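Protein Niban 2 (Homo sapiens, PDB 7CTP) may suppress apoptosis and promote melanoma cell invasion, as a cytoplasmic and membrane-associated protein that carries a PH domain within a largely helical body. Local coordinates at residues P260-R263 with Q264-I268; N231-Q234 with I235-L239; L124-V127 with D128-L131; R419-V422 with S423-S426; F208-A211 with I212-Y215. All blocks are in the same frame, centred on the assembly; numbering follows the deposited sequence.

How the contacts relate
This construct, a PH domain with a helical region, is part of a longer protein. Along the chain the order is contact 3, contact 5, contact 2, contact 1, contact 4. Contact 3, inside the PH domain, starts helix 127-134 just after edge strand 122-124. The other four lie in the helical part: contact 5 on helix 204-218, contacts 2, 1 and 4 at the starts of helices 232-252, 260-337 and 422-455. Contacts 2 and 5 have centres 11 Å apart and touch through F208, I212 and I235. Contacts 1 and 3, centres 15 Å apart, touch where I268 meets Y130, which ties the PH domain to the long helix. Contact 4 touches none of the others.

Contact 1. Residues P260-R263 with Q264-I268; sequences PQER and QRQWI
Q264 packs its side chain back over the backbone of P260 and Q261 in the first turns of the long helix 260-337, and this is the close-fitting side of the contact. Its CG lies 3.2 Å from P260 O, the carbonyl that also accepts the Q264 backbone N-H at 3.0 Å. CG stands beside the backbone N (chi1 -72°) and the chain runs on extended, which brings OE1 to 3.8 Å from Q261 CG. S137 and I134 of the PH domain touch Q264 from outside. The same i to i+4 bonding continues from R265, Q266 and W267 to Q261, E262 and R263. R263 turns its guanidinium to G253 O, while W267 packs on helix 232-252.

The looser side carries E262 and R265, both partly exposed. They lie alongside one another and point the same way, with carboxylate and guanidinium planes 45° apart. E262 bends at chi2 (56°), and its carboxylate comes over one face of the guanidinium instead of meeting an N-H. The salt bridge is therefore long and purely electrostatic: E262 OE2 stands 3.7 Å above the guanidinium plane and 4.0 Å from R265 NH1.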
loop_
_atom_site.group_PDB
_atom_site.type_symbol
_atom_site.label_atom_id
_atom_site.label_comp_id
_atom_site.label_asym_id
_atom_site.label_seq_id
_atom_site.Cartn_x
_atom_site.Cartn_y
_atom_site.Cartn_z
ATOM N N PRO A 260 16.563 -5.131 -30.393
ATOM C CA PRO A 260 15.519 -4.563 -29.517
ATOM C C PRO A 260 15.601 -5.007 -28.068
ATOM O O PRO A 260 15.452 -4.168 -27.173
ATOM C CB PRO A 260 14.220 -5.041 -30.179
ATOM C CG PRO A 260 14.572 -5.124 -31.624
ATOM C CD PRO A 260 15.984 -5.647 -31.651
ATOM N N GLN A 261 15.845 -6.294 -27.801
ATOM C CA GLN A 261 15.874 -6.733 -26.408
ATOM C C GLN A 261 17.146 -6.272 -25.706
ATOM O O GLN A 261 17.124 -6.009 -24.493
ATOM C CB GLN A 261 15.691 -8.248 -26.331
ATOM C CG GLN A 261 14.265 -8.659 -26.724
ATOM C CD GLN A 261 14.013 -10.152 -26.690
ATOM O OE1 GLN A 261 14.797 -10.917 -26.132
ATOM N NE2 GLN A 261 12.904 -10.578 -27.293
ATOM N N GLU A 262 18.246 -6.114 -26.450
ATOM C CA GLU A 262 19.460 -5.566 -25.850
ATOM C C GLU A 262 19.279 -4.094 -25.488
ATOM O O GLU A 262 19.714 -3.653 -24.416
ATOM C CB GLU A 262 20.646 -5.750 -26.791
ATOM C CG GLU A 262 21.958 -5.086 -26.333
ATOM C CD GLU A 262 22.435 -5.523 -24.941
ATOM O OE1 GLU A 262 21.935 -6.534 -24.395
ATOM O OE2 GLU A 262 23.337 -4.847 -24.395
ATOM N N ARG A 263 18.635 -3.324 -26.366
ATOM C CA ARG A 263 18.342 -1.932 -26.043
ATOM C C ARG A 263 17.412 -1.837 -24.837
ATOM O O ARG A 263 17.584 -0.964 -23.973
ATOM C CB ARG A 263 17.736 -1.239 -27.262
ATOM C CG ARG A 263 18.743 -1.028 -28.406
ATOM C CD ARG A 263 18.085 -0.384 -29.616
ATOM N NE ARG A 263 17.621 0.965 -29.304
ATOM C CZ ARG A 263 16.357 1.362 -29.403
ATOM N NH1 ARG A 263 16.023 2.611 -29.090
ATOM N NH2 ARG A 263 15.429 0.508 -29.823
ATOM N N GLN A 264 16.434 -2.746 -24.750
ATOM C CA GLN A 264 15.529 -2.770 -23.598
ATOM C C GLN A 264 16.299 -2.998 -22.304
ATOM O O GLN A 264 16.026 -2.344 -21.288
ATOM C CB GLN A 264 14.452 -3.851 -23.784
ATOM C CG GLN A 264 13.404 -3.521 -24.843
ATOM C CD GLN A 264 12.689 -4.763 -25.393
ATOM O OE1 GLN A 264 12.698 -5.832 -24.778
ATOM N NE2 GLN A 264 12.075 -4.615 -26.560
ATOM N N ARG A 265 17.298 -3.887 -22.335
ATOM C CA ARG A 265 18.079 -4.183 -21.135
ATOM C C ARG A 265 18.957 -2.999 -20.732
ATOM O O ARG A 265 19.134 -2.727 -19.537
ATOM C CB ARG A 265 18.932 -5.430 -21.362
ATOM C CG ARG A 265 19.649 -5.928 -20.114
ATOM C CD ARG A 265 21.071 -6.374 -20.426
ATOM N NE ARG A 265 21.959 -5.227 -20.603
ATOM C CZ ARG A 265 23.259 -5.234 -20.325
ATOM N NH1 ARG A 265 23.989 -4.147 -20.518
ATOM N NH2 ARG A 265 23.831 -6.322 -19.840
ATOM N N GLN A 266 19.521 -2.290 -21.712
ATOM C CA GLN A 266 20.311 -1.108 -21.390
ATOM C C GLN A 266 19.451 -0.044 -20.731
ATOM O O GLN A 266 19.889 0.620 -19.781
ATOM C CB GLN A 266 20.975 -0.557 -22.647
ATOM C CG GLN A 266 22.019 -1.481 -23.198
ATOM C CD GLN A 266 22.520 -1.024 -24.539
ATOM O OE1 GLN A 266 22.568 -1.800 -25.492
ATOM N NE2 GLN A 266 22.888 0.246 -24.627
ATOM N N TRP A 267 18.216 0.133 -21.207
ATOM C CA TRP A 267 17.358 1.134 -20.581
ATOM C C TRP A 267 17.044 0.758 -19.134
ATOM O O TRP A 267 17.012 1.625 -18.250
ATOM C CB TRP A 267 16.064 1.340 -21.369
ATOM C CG TRP A 267 15.127 2.154 -20.549
ATOM C CD1 TRP A 267 14.022 1.712 -19.881
ATOM C CD2 TRP A 267 15.275 3.534 -20.212
ATOM N NE1 TRP A 267 13.454 2.741 -19.174
ATOM C CE2 TRP A 267 14.201 3.874 -19.360
ATOM C CE3 TRP A 267 16.199 4.523 -20.562
ATOM C CZ2 TRP A 267 14.023 5.164 -18.853
ATOM C CZ3 TRP A 267 16.019 5.813 -20.058
ATOM C CH2 TRP A 267 14.941 6.119 -19.210
ATOM N N ILE A 268 16.822 -0.536 -18.872
ATOM C CA ILE A 268 16.556 -0.984 -17.505
ATOM C C ILE A 268 17.731 -0.648 -16.596
ATOM O O ILE A 268 17.547 -0.210 -15.453
ATOM C CB ILE A 268 16.235 -2.494 -17.489
ATOM C CG1 ILE A 268 14.860 -2.751 -18.117
ATOM C CG2 ILE A 268 16.298 -3.037 -16.052
ATOM C CD1 ILE A 268 14.693 -4.158 -18.683
#

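Contact 2. Residues N231-Q234 with I235-L239; sequences NEVQ and ILSNL
The amide of Q234 is turned back along the chain, and the I235 side chain meets the N231 carbonyl across the turn. In the plane of the Q234 amide, a lone pair of OE1 takes the backbone N-H of N231 at 2.9 Å, while NE2 at the other corner donates to N117. The N231 amide answers with OD1, which accepts Q234 N at 3.0 Å, nearly along the C=O axis. A third flat group, the N238 amide, folds back over its own helix turn, its CG 3.2 Å from Q234 O, and sends ND2 to M227 O.

Across the turn, I235 N donates to N231 O at 3.0 Å. The CG1 branch of I235 lies beside its backbone N (chi1 -68°) and rests 3.3 Å from N231 O. V233 O is gripped twice by S237, by OG at 2.7 Å and by the backbone N at 2.9 Å, from opposite faces of the carbonyl plane. The bond to V233 O satisfies the hydroxyl of the buried S237, and Y275 and Y279 of helix 260-337 pack on its side chain.

The reciprocal bonds of N231 and Q234 form a capping box, with N231 as N-cap of helix 232-252.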
loop_
_atom_site.group_PDB
_atom_site.type_symbol
_atom_site.label_atom_id
_atom_site.label_comp_id
_atom_site.label_asym_id
_atom_site.label_seq_id
_atom_site.Cartn_x
_atom_site.Cartn_y
_atom_site.Cartn_z
ATOM N N ASN A 231 7.440 3.100 1.235
ATOM C CA ASN A 231 7.548 4.182 2.203
ATOM C C ASN A 231 7.598 5.528 1.481
ATOM O O ASN A 231 7.538 5.614 0.253
ATOM C CB ASN A 231 8.761 3.966 3.112
ATOM C CG ASN A 231 10.088 3.909 2.350
ATOM O OD1 ASN A 231 10.339 4.700 1.444
ATOM N ND2 ASN A 231 10.948 2.957 2.724
ATOM N N GLU A 232 7.704 6.603 2.261
ATOM C CA GLU A 232 7.610 7.946 1.687
ATOM C C GLU A 232 8.684 8.192 0.631
ATOM O O GLU A 232 8.410 8.783 -0.425
ATOM C CB GLU A 232 7.721 8.997 2.793
ATOM C CG GLU A 232 6.550 9.016 3.742
ATOM C CD GLU A 232 6.795 8.182 4.972
ATOM O OE1 GLU A 232 6.250 8.542 6.041
ATOM O OE2 GLU A 232 7.532 7.174 4.880
ATOM N N VAL A 233 9.923 7.789 0.913
ATOM C CA VAL A 233 11.002 8.075 -0.034
ATOM C C VAL A 233 10.820 7.267 -1.319
ATOM O O VAL A 233 11.100 7.758 -2.417
ATOM C CB VAL A 233 12.376 7.816 0.614
ATOM C CG1 VAL A 233 13.492 8.107 -0.393
ATOM C CG2 VAL A 233 12.556 8.697 1.851
ATOM N N GLN A 234 10.370 6.013 -1.201
ATOM C CA GLN A 234 10.124 5.208 -2.395
ATOM C C GLN A 234 9.030 5.834 -3.249
ATOM O O GLN A 234 9.137 5.887 -4.485
ATOM C CB GLN A 234 9.735 3.786 -1.986
ATOM C CG GLN A 234 10.892 2.983 -1.390
ATOM C CD GLN A 234 10.450 1.613 -0.893
ATOM O OE1 GLN A 234 9.484 1.499 -0.145
ATOM N NE2 GLN A 234 11.166 0.567 -1.298
ATOM N N ILE A 235 7.970 6.316 -2.608
ATOM C CA ILE A 235 6.869 6.923 -3.349
ATOM C C ILE A 235 7.318 8.211 -4.025
ATOM O O ILE A 235 6.974 8.476 -5.185
ATOM C CB ILE A 235 5.668 7.154 -2.414
ATOM C CG1 ILE A 235 5.081 5.799 -1.985
ATOM C CG2 ILE A 235 4.628 8.069 -3.081
ATOM C CD1 ILE A 235 4.128 5.907 -0.787
ATOM N N LEU A 236 8.079 9.039 -3.311
ATOM C CA LEU A 236 8.634 10.244 -3.920
ATOM C C LEU A 236 9.535 9.907 -5.095
ATOM O O LEU A 236 9.543 10.621 -6.106
ATOM C CB LEU A 236 9.419 11.029 -2.880
ATOM C CG LEU A 236 8.651 12.044 -2.061
ATOM C CD1 LEU A 236 9.656 12.693 -1.116
ATOM C CD2 LEU A 236 8.018 13.066 -2.997
ATOM N N SER A 237 10.328 8.842 -4.967
ATOM C CA SER A 237 11.162 8.413 -6.085
ATOM C C SER A 237 10.307 7.982 -7.269
ATOM O O SER A 237 10.627 8.302 -8.417
ATOM C CB SER A 237 12.077 7.274 -5.648
ATOM O OG SER A 237 12.854 7.668 -4.533
ATOM N N ASN A 238 9.214 7.257 -7.004
ATOM C CA ASN A 238 8.290 6.888 -8.072
ATOM C C ASN A 238 7.687 8.127 -8.728
ATOM O O ASN A 238 7.501 8.162 -9.950
ATOM C CB ASN A 238 7.165 5.998 -7.543
ATOM C CG ASN A 238 7.642 4.640 -7.032
ATOM O OD1 ASN A 238 8.740 4.160 -7.363
ATOM N ND2 ASN A 238 6.800 4.006 -6.214
ATOM N N LEU A 239 7.325 9.130 -7.922
ATOM C CA LEU A 239 6.771 10.375 -8.453
ATOM C C LEU A 239 7.735 11.042 -9.424
ATOM O O LEU A 239 7.344 11.452 -10.527
ATOM C CB LEU A 239 6.449 11.320 -7.300
ATOM C CG LEU A 239 5.699 12.615 -7.617
ATOM C CD1 LEU A 239 4.242 12.315 -7.984
ATOM C CD2 LEU A 239 5.771 13.525 -6.405
#

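Contact 3. Residues L124-V127 with D128-L131; sequences LTSV and DQYL
Q129 reaches back from the first turn of helix 127-134 over the residues that lead into it. Its CB sits 3.4 Å from S126 OG, and CG passes the same hydroxyl at an equal distance. CD follows at 3.9 Å from S126 OG. At the tip OE1 accepts a weak hydrogen bond from T125 N at 3.5 Å, with L124 CD1 at 3.9 Å as an apolar neighbour. A chi1 of -84° and a fully extended chi2 (-178°) set the chain on this path and carry the amide past the hydroxyl to the end of the strand.

S126 is the N-cap. Its OG accepts the backbone N-H of Q129 at 3.0 Å in a nearly straight bond (166°), while S126 O accepts from Y130 N. The next carbonyl, V127 O, takes L131 N and has the Y130 ring beside it, the oxygen lying near the ring plane at its edge. V127 and L131 run alongside each other, with CG1 of V127 4.0 Å from CD1 of L131. L124 adds a second apolar contact, its CG 4.3 Å from Y130 CB.

Q129 itself is exposed, whereas Y130 is buried. Its OH bonds to Y170 and H168, and its side chain packs on I160 and W162 of strand 157-162 and on I268 of helix 260-337. L124 pairs by backbone with I160, so this turn joins edge strand 122-124 of the PH-domain sheet to helix 127-134, beside the long helix 260-337.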
loop_
_atom_site.group_PDB
_atom_site.type_symbol
_atom_site.label_atom_id
_atom_site.label_comp_id
_atom_site.label_asym_id
_atom_site.label_seq_id
_atom_site.Cartn_x
_atom_site.Cartn_y
_atom_site.Cartn_z
ATOM N N LEU A 124 6.718 -12.375 -12.268
ATOM C CA LEU A 124 6.386 -13.099 -13.491
ATOM C C LEU A 124 6.911 -14.522 -13.370
ATOM O O LEU A 124 8.002 -14.744 -12.832
ATOM C CB LEU A 124 7.000 -12.433 -14.734
ATOM C CG LEU A 124 6.590 -11.030 -15.185
ATOM C CD1 LEU A 124 5.081 -10.882 -15.266
ATOM C CD2 LEU A 124 7.202 -9.959 -14.281
ATOM N N THR A 125 6.145 -15.496 -13.867
ATOM C CA THR A 125 6.580 -16.887 -13.797
ATOM C C THR A 125 6.930 -17.464 -15.166
ATOM O O THR A 125 6.972 -18.691 -15.322
ATOM C CB THR A 125 5.520 -17.762 -13.126
ATOM O OG1 THR A 125 4.278 -17.591 -13.804
ATOM C CG2 THR A 125 5.333 -17.363 -11.681
ATOM N N SER A 126 7.167 -16.615 -16.164
ATOM C CA SER A 126 7.678 -17.103 -17.437
ATOM C C SER A 126 8.493 -16.002 -18.092
ATOM O O SER A 126 8.212 -14.808 -17.921
ATOM C CB SER A 126 6.542 -17.588 -18.352
ATOM O OG SER A 126 6.084 -16.580 -19.233
ATOM N N VAL A 127 9.532 -16.419 -18.815
ATOM C CA VAL A 127 10.372 -15.451 -19.507
ATOM C C VAL A 127 9.554 -14.693 -20.544
ATOM O O VAL A 127 9.715 -13.478 -20.718
ATOM C CB VAL A 127 11.589 -16.144 -20.144
ATOM C CG1 VAL A 127 12.352 -15.149 -20.998
ATOM C CG2 VAL A 127 12.496 -16.708 -19.067
ATOM N N ASP A 128 8.649 -15.393 -21.240
ATOM C CA ASP A 128 7.894 -14.727 -22.294
ATOM C C ASP A 128 6.993 -13.642 -21.726
ATOM O O ASP A 128 6.879 -12.558 -22.309
ATOM C CB ASP A 128 7.060 -15.727 -23.078
ATOM C CG ASP A 128 6.557 -15.141 -24.366
ATOM O OD1 ASP A 128 7.402 -14.746 -25.203
ATOM O OD2 ASP A 128 5.324 -15.038 -24.522
ATOM N N GLN A 129 6.341 -13.925 -20.595
ATOM C CA GLN A 129 5.544 -12.905 -19.917
ATOM C C GLN A 129 6.374 -11.672 -19.610
ATOM O O GLN A 129 5.890 -10.542 -19.737
ATOM C CB GLN A 129 4.976 -13.453 -18.611
ATOM C CG GLN A 129 3.702 -14.232 -18.721
ATOM C CD GLN A 129 3.221 -14.686 -17.359
ATOM O OE1 GLN A 129 3.898 -14.474 -16.345
ATOM N NE2 GLN A 129 2.054 -15.309 -17.325
ATOM N N TYR A 130 7.616 -11.879 -19.163
ATOM C CA TYR A 130 8.498 -10.763 -18.826
ATOM C C TYR A 130 8.891 -9.979 -20.070
ATOM O O TYR A 130 8.848 -8.744 -20.080
ATOM C CB TYR A 130 9.736 -11.283 -18.108
ATOM C CG TYR A 130 10.819 -10.255 -17.926
ATOM C CD1 TYR A 130 10.676 -9.212 -17.002
ATOM C CD2 TYR A 130 11.984 -10.314 -18.681
ATOM C CE1 TYR A 130 11.683 -8.261 -16.839
ATOM C CE2 TYR A 130 12.983 -9.373 -18.533
ATOM C CZ TYR A 130 12.827 -8.348 -17.611
ATOM O OH TYR A 130 13.834 -7.424 -17.479
ATOM N N LEU A 131 9.283 -10.685 -21.131
ATOM C CA LEU A 131 9.657 -10.011 -22.370
ATOM C C LEU A 131 8.479 -9.260 -22.971
ATOM O O LEU A 131 8.668 -8.208 -23.588
ATOM C CB LEU A 131 10.208 -11.027 -23.378
ATOM C CG LEU A 131 11.537 -11.688 -22.988
ATOM C CD1 LEU A 131 11.932 -12.675 -24.067
ATOM C CD2 LEU A 131 12.632 -10.659 -22.774
#

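Contact 4. Residues R419-V422 with S423-S426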
loop_
_atom_site.group_PDB
_atom_site.type_symbol
_atom_site.label_atom_id
_atom_site.label_comp_id
_atom_site.label_asym_id
_atom_site.label_seq_id
_atom_site.Cartn_x
_atom_site.Cartn_y
_atom_site.Cartn_z
ATOM N N ARG A 419 -15.000 1.394 -17.853
ATOM C CA ARG A 419 -13.919 0.602 -18.421
ATOM C C ARG A 419 -13.085 0.049 -17.276
ATOM O O ARG A 419 -12.939 0.710 -16.243
ATOM C CB ARG A 419 -13.028 1.449 -19.347
ATOM C CG ARG A 419 -13.704 1.927 -20.612
ATOM C CD ARG A 419 -12.735 2.711 -21.482
ATOM N NE ARG A 419 -13.360 3.254 -22.686
ATOM C CZ ARG A 419 -12.755 4.069 -23.547
ATOM N NH1 ARG A 419 -13.408 4.506 -24.615
ATOM N NH2 ARG A 419 -11.500 4.450 -23.343
ATOM N N PHE A 420 -12.542 -1.153 -17.467
ATOM C CA PHE A 420 -11.631 -1.766 -16.505
ATOM C C PHE A 420 -10.542 -0.792 -16.078
ATOM O O PHE A 420 -9.840 -0.217 -16.915
ATOM C CB PHE A 420 -11.006 -3.020 -17.117
ATOM C CG PHE A 420 -10.049 -3.741 -16.198
ATOM C CD1 PHE A 420 -10.477 -4.247 -14.977
ATOM C CD2 PHE A 420 -8.726 -3.925 -16.564
ATOM C CE1 PHE A 420 -9.598 -4.914 -14.137
ATOM C CE2 PHE A 420 -7.846 -4.589 -15.735
ATOM C CZ PHE A 420 -8.281 -5.085 -14.518
ATOM N N ASP A 421 -10.419 -0.595 -14.769
ATOM C CA ASP A 421 -9.438 0.312 -14.178
ATOM C C ASP A 421 -8.348 -0.555 -13.556
ATOM O O ASP A 421 -8.547 -1.154 -12.495
ATOM C CB ASP A 421 -10.113 1.218 -13.152
ATOM C CG ASP A 421 -9.197 2.310 -12.621
ATOM O OD1 ASP A 421 -8.006 2.365 -13.005
ATOM O OD2 ASP A 421 -9.693 3.125 -11.814
ATOM N N VAL A 422 -7.198 -0.635 -14.231
ATOM C CA VAL A 422 -6.128 -1.511 -13.763
ATOM C C VAL A 422 -5.598 -1.038 -12.414
ATOM O O VAL A 422 -5.365 -1.843 -11.504
ATOM C CB VAL A 422 -5.006 -1.590 -14.814
ATOM C CG1 VAL A 422 -3.969 -2.630 -14.397
ATOM C CG2 VAL A 422 -5.584 -1.910 -16.180
ATOM N N SER A 423 -5.412 0.273 -12.263
ATOM C CA SER A 423 -4.755 0.808 -11.074
ATOM C C SER A 423 -5.616 0.616 -9.834
ATOM O O SER A 423 -5.125 0.161 -8.793
ATOM C CB SER A 423 -4.431 2.287 -11.275
ATOM O OG SER A 423 -3.680 2.472 -12.462
ATOM N N SER A 424 -6.903 0.976 -9.921
ATOM C CA SER A 424 -7.811 0.801 -8.789
ATOM C C SER A 424 -7.854 -0.655 -8.358
ATOM O O SER A 424 -7.796 -0.969 -7.164
ATOM C CB SER A 424 -9.218 1.284 -9.148
ATOM O OG SER A 424 -9.239 2.679 -9.378
ATOM N N THR A 425 -7.939 -1.564 -9.330
ATOM C CA THR A 425 -7.994 -2.987 -9.014
ATOM C C THR A 425 -6.752 -3.437 -8.252
ATOM O O THR A 425 -6.853 -4.101 -7.216
ATOM C CB THR A 425 -8.168 -3.800 -10.292
ATOM O OG1 THR A 425 -9.450 -3.505 -10.865
ATOM C CG2 THR A 425 -8.083 -5.291 -9.982
ATOM N N SER A 426 -5.570 -3.070 -8.750
ATOM C CA SER A 426 -4.325 -3.453 -8.090
ATOM C C SER A 426 -4.258 -2.911 -6.666
ATOM O O SER A 426 -3.984 -3.656 -5.713
ATOM C CB SER A 426 -3.132 -2.957 -8.906
ATOM O OG SER A 426 -1.920 -3.253 -8.243
#
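D421 and S424 meet through a short side-chain hydrogen bond that closes the first turn of helix 422-455, with D421 at the N-cap. S424 OG donates to D421 OD2 at 2.5 Å, coming from above the carboxylate plane, 63° out of it. D421 holds its CG opposite the backbone N (chi1 -173°), which swings the carboxylate over the start of the helix; its other oxygen, OD1, stands 3.4 Å from S423 N.

Hydrogen bonds to backbone carbonyls form the second group. D421 O accepts twice from T425: from the backbone N at 3.2 Å and from OG1 at 3.0 Å, the two donors arriving from opposite faces of the carbonyl plane. Rotation about chi1 (-66°) turns T425 OG1 back toward this oxygen, and the hydroxyl is also bonded to L413 N. One residue on, V422 O receives S426 N at 3.0 Å, while the hydroxyl of S426 goes to E226.

Van der Waals contact is slight. F420 and T425 cross at about a right angle, and CE1 of the ring comes to 3.6 Å from T425 OG1. The ring also makes a cation-pi contact with R412.

The contact is thus mainly polar. A carboxylate at the helix start faces the positive end of the helix dipole, which would be expected to stabilise its charged form, and the hydroxyls of S424 and T425 fasten D421 at its side chain and its carbonyl.

Contact 5. Residues F208-A211 with I212-Y215; sequences FTDA and IRMY
F208 and I212 lie side by side on helix 204-218 and point the same way, so that the isoleucine comes to rest over one face of the phenyl ring. I212 CG1 stands 4.1 Å from the ring centroid and 26° off the ring normal, a CH-pi contact offset toward the rim. With chi1 at -178°, F208 places its ring trans to the backbone N, which brings CE2 to 3.7 Å from I212 CG1.

D210 and R213 run alongside each other, but their flat groups stand 73° apart. R213 NH2 donates to D210 OD1 at 3.3 Å, within the guanidinium plane and above the carboxylate plane, a fairly straight bond and part of a salt bridge. The stronger partner of R213 is E537 of helix 532-555, which pairs with NH1. Next to R213, M214 folds back on D210, its CG 3.0 Å from D210 O, and meets the same helix 532-555.

F27 and F286 meet the F208 ring from helices 10-48 and 260-337, and Y215 reaches E243. This is a helix packed between others, with an aromatic-aliphatic i to i+4 pair in the helical core and an i to i+3 salt bridge on its partly exposed side.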
loop_
_atom_site.group_PDB
_atom_site.type_symbol
_atom_site.label_atom_id
_atom_site.label_comp_id
_atom_site.label_asym_id
_atom_site.label_seq_id
_atom_site.Cartn_x
_atom_site.Cartn_y
_atom_site.Cartn_z
ATOM N N PHE A 208 1.219 13.223 3.857
ATOM C CA PHE A 208 2.041 12.800 2.730
ATOM C C PHE A 208 1.181 12.332 1.563
ATOM O O PHE A 208 1.384 12.756 0.418
ATOM C CB PHE A 208 3.010 11.705 3.165
ATOM C CG PHE A 208 3.916 11.256 2.063
ATOM C CD1 PHE A 208 5.068 11.965 1.760
ATOM C CD2 PHE A 208 3.591 10.150 1.301
ATOM C CE1 PHE A 208 5.899 11.552 0.719
ATOM C CE2 PHE A 208 4.409 9.746 0.258
ATOM C CZ PHE A 208 5.562 10.446 -0.028
ATOM N N THR A 209 0.220 11.445 1.822
ATOM C CA THR A 209 -0.510 10.878 0.692
ATOM C C THR A 209 -1.434 11.910 0.051
ATOM O O THR A 209 -1.621 11.903 -1.171
ATOM C CB THR A 209 -1.273 9.631 1.127
ATOM O OG1 THR A 209 -2.174 9.974 2.181
ATOM C CG2 THR A 209 -0.307 8.593 1.643
ATOM N N ASP A 210 -2.009 12.817 0.851
ATOM C CA ASP A 210 -2.779 13.914 0.272
ATOM C C ASP A 210 -1.888 14.854 -0.529
ATOM O O ASP A 210 -2.292 15.339 -1.588
ATOM C CB ASP A 210 -3.527 14.691 1.359
ATOM C CG ASP A 210 -4.734 13.937 1.900
ATOM O OD1 ASP A 210 -5.343 13.150 1.143
ATOM O OD2 ASP A 210 -5.065 14.128 3.092
ATOM N N ALA A 211 -0.671 15.128 -0.051
ATOM C CA ALA A 211 0.219 15.994 -0.818
ATOM C C ALA A 211 0.592 15.352 -2.147
ATOM O O ALA A 211 0.718 16.045 -3.165
ATOM C CB ALA A 211 1.479 16.326 -0.016
ATOM N N ILE A 212 0.802 14.029 -2.146
ATOM C CA ILE A 212 1.111 13.324 -3.388
ATOM C C ILE A 212 -0.036 13.492 -4.367
ATOM O O ILE A 212 0.168 13.781 -5.552
ATOM C CB ILE A 212 1.392 11.836 -3.111
ATOM C CG1 ILE A 212 2.777 11.654 -2.472
ATOM C CG2 ILE A 212 1.277 11.021 -4.410
ATOM C CD1 ILE A 212 3.942 11.766 -3.477
ATOM N N ARG A 213 -1.265 13.309 -3.877
ATOM C CA ARG A 213 -2.426 13.404 -4.752
ATOM C C ARG A 213 -2.588 14.819 -5.292
ATOM O O ARG A 213 -2.865 15.005 -6.484
ATOM C CB ARG A 213 -3.687 12.961 -4.009
ATOM C CG ARG A 213 -4.949 13.026 -4.874
ATOM C CD ARG A 213 -6.182 12.539 -4.119
ATOM N NE ARG A 213 -6.292 13.140 -2.790
ATOM C CZ ARG A 213 -6.712 14.378 -2.545
ATOM N NH1 ARG A 213 -7.069 15.175 -3.542
ATOM N NH2 ARG A 213 -6.777 14.815 -1.293
ATOM N N MET A 214 -2.394 15.834 -4.435
ATOM C CA MET A 214 -2.554 17.216 -4.886
ATOM C C MET A 214 -1.487 17.613 -5.888
ATOM O O MET A 214 -1.767 18.367 -6.828
ATOM C CB MET A 214 -2.534 18.200 -3.709
ATOM C CG MET A 214 -3.471 17.909 -2.566
ATOM S SD MET A 214 -5.203 18.138 -2.980
ATOM C CE MET A 214 -5.128 19.231 -4.387
ATOM N N TYR A 215 -0.250 17.157 -5.680
ATOM C CA TYR A 215 0.791 17.397 -6.670
ATOM C C TYR A 215 0.422 16.768 -8.009
ATOM O O TYR A 215 0.511 17.417 -9.059
ATOM C CB TYR A 215 2.144 16.867 -6.182
ATOM C CG TYR A 215 3.242 17.037 -7.221
ATOM C CD1 TYR A 215 3.430 16.096 -8.229
ATOM C CD2 TYR A 215 4.056 18.160 -7.220
ATOM C CE1 TYR A 215 4.398 16.257 -9.191
ATOM C CE2 TYR A 215 5.045 18.323 -8.191
ATOM C CZ TYR A 215 5.199 17.375 -9.173
ATOM O OH TYR A 215 6.176 17.531 -10.143
#